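PDB 7CGF: PUM-HD domain-containing protein, which probably binds target mRNAs through their 3' untranslated regions, here with its Pumilio RNA-binding domain in complex with an RNA element. Local coordinates for residues A[34-37]-A[38-42]. The protein carries 2 engineered substitutions. Numbering follows the deposited sequence.
Sequences RGAL and LKFAK
Ala36 and Phe40 meet one turn apart where the chain winds into helix 37-41. The CB of Ala36 lies 3.8 Å from CD1 of the Phe40 ring, and the same ring edge brings CD1 to 3.3 Å from the carbonyl oxygen Ala36 O, which sits in the ring plane. A chi1 of -98°, well off a staggered position, turns this edge to Ala36. That oxygen also accepts a nearly straight hydrogen bond from Phe40 N (2.9 Å, 167° at the hydrogen), so backbone and side chain of Phe40 both close on one residue. A second i to i+4 hydrogen bond runs from Ala41 N to Leu37 O at 2.8 Å. This side is buried: Leu37, Phe40 and Ala41 all touch Ile50 of helix 44-56, and Phe40 also reaches Leu14, Leu15 and Tyr18 of helix 14-20. Cutting Phe40 back to an alanine is likely to open a gap between these two helices and leave the Ala36 methyl without its aromatic neighbour. The Gly35-Lys39 side is looser and solvent-facing. Gly35 O stands 4.5 Å from Leu38 N, and two waters bridge the distance: both donate to Gly35 O, one accepting from Lys39 N, the other from Leu38 N. Lys39 turns its chain away from Ala36. A short helix, buried against helices 14-20 and 44-56 and water-bridged at its exposed start, thus opens the first predicted Pumilio repeat, in the all-helical, curved repeat fold of the PUF RNA-binding domain.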
loop_
_atom_site.group_PDB
_atom_site.type_symbol
_atom_site.label_atom_id
_atom_site.label_comp_id
_atom_site.label_asym_id
_atom_site.label_seq_id
_atom_site.Cartn_x
_atom_site.Cartn_y
_atom_site.Cartn_z
ATOM N N ARG A 34 -33.058 -19.589 10.811
ATOM C CA ARG A 34 -33.646 -18.987 12.005
ATOM C C ARG A 34 -32.643 -18.704 13.109
ATOM O O ARG A 34 -31.659 -17.974 12.925
ATOM C CB ARG A 34 -34.727 -19.906 12.561
ATOM C CG ARG A 34 -35.781 -20.207 11.567
ATOM C CD ARG A 34 -37.143 -19.845 12.080
ATOM N NE ARG A 34 -38.038 -19.837 10.939
ATOM C CZ ARG A 34 -38.329 -20.922 10.235
ATOM N NH1 ARG A 34 -37.793 -22.093 10.572
ATOM N NH2 ARG A 34 -39.141 -20.825 9.190
ATOM N N GLY A 35 -32.904 -19.280 14.275
ATOM C CA GLY A 35 -32.046 -19.084 15.419
ATOM C C GLY A 35 -30.707 -19.768 15.310
ATOM O O GLY A 35 -29.843 -19.523 16.157
ATOM N N ALA A 36 -30.508 -20.598 14.287
ATOM C CA ALA A 36 -29.254 -21.307 14.090
ATOM C C ALA A 36 -28.225 -20.488 13.319
ATOM O O ALA A 36 -27.144 -21.013 13.023
ATOM C CB ALA A 36 -29.485 -22.629 13.351
ATOM N N LEU A 37 -28.538 -19.230 12.996
ATOM C CA LEU A 37 -27.648 -18.426 12.157
ATOM C C LEU A 37 -26.263 -18.307 12.781
ATOM O O LEU A 37 -25.246 -18.486 12.098
ATOM C CB LEU A 37 -28.259 -17.040 11.922
ATOM C CG LEU A 37 -27.498 -16.005 11.072
ATOM C CD1 LEU A 37 -26.378 -15.300 11.871
ATOM C CD2 LEU A 37 -26.922 -16.582 9.780
ATOM N N LEU A 38 -26.206 -17.976 14.072
ATOM C CA LEU A 38 -24.919 -17.803 14.735
ATOM C C LEU A 38 -24.073 -19.069 14.644
ATOM O O LEU A 38 -22.893 -19.012 14.264
ATOM C CB LEU A 38 -25.140 -17.387 16.191
ATOM C CG LEU A 38 -23.899 -17.275 17.082
ATOM C CD1 LEU A 38 -22.919 -16.231 16.566
ATOM C CD2 LEU A 38 -24.293 -16.987 18.533
ATOM N N LYS A 39 -24.656 -20.225 14.986
ATOM C CA LYS A 39 -23.905 -21.475 14.914
ATOM C C LYS A 39 -23.459 -21.768 13.486
ATOM O O LYS A 39 -22.305 -22.159 13.256
ATOM C CB LYS A 39 -24.748 -22.633 15.474
ATOM C CG LYS A 39 -24.785 -22.709 16.988
ATOM C CD LYS A 39 -25.692 -23.861 17.427
ATOM C CE LYS A 39 -26.176 -23.725 18.870
ATOM N NZ LYS A 39 -25.065 -23.876 19.852
ATOM N N PHE A 40 -24.347 -21.557 12.507
ATOM C CA PHE A 40 -23.983 -21.801 11.118
ATOM C C PHE A 40 -22.822 -20.904 10.689
ATOM O O PHE A 40 -21.859 -21.376 10.074
ATOM C CB PHE A 40 -25.190 -21.569 10.207
ATOM C CG PHE A 40 -25.927 -22.833 9.835
ATOM C CD1 PHE A 40 -26.871 -23.381 10.680
ATOM C CD2 PHE A 40 -25.677 -23.450 8.621
ATOM C CE1 PHE A 40 -27.552 -24.543 10.322
ATOM C CE2 PHE A 40 -26.354 -24.612 8.257
ATOM C CZ PHE A 40 -27.285 -25.158 9.115
ATOM N N ALA A 41 -22.897 -19.614 11.025
ATOM C CA ALA A 41 -21.935 -18.649 10.492
ATOM C C ALA A 41 -20.547 -18.844 11.087
ATOM O O ALA A 41 -19.546 -18.510 10.431
ATOM C CB ALA A 41 -22.418 -17.219 10.733
ATOM N N LYS A 42 -20.457 -19.402 12.302
ATOM C CA LYS A 42 -19.161 -19.666 12.924
ATOM C C LYS A 42 -18.591 -21.033 12.575
ATOM O O LYS A 42 -17.515 -21.388 13.080
ATOM C CB LYS A 42 -19.261 -19.521 14.450
ATOM C CG LYS A 42 -19.665 -18.130 14.852
ATOM C CD LYS A 42 -19.771 -17.948 16.364
ATOM C CE LYS A 42 -18.424 -18.062 17.040
ATOM N NZ LYS A 42 -18.573 -17.910 18.519
HETATM O O HOH W 1 -27.159 -20.340 16.589
HETATM O O HOH W 2 -28.512 -17.159 15.772
#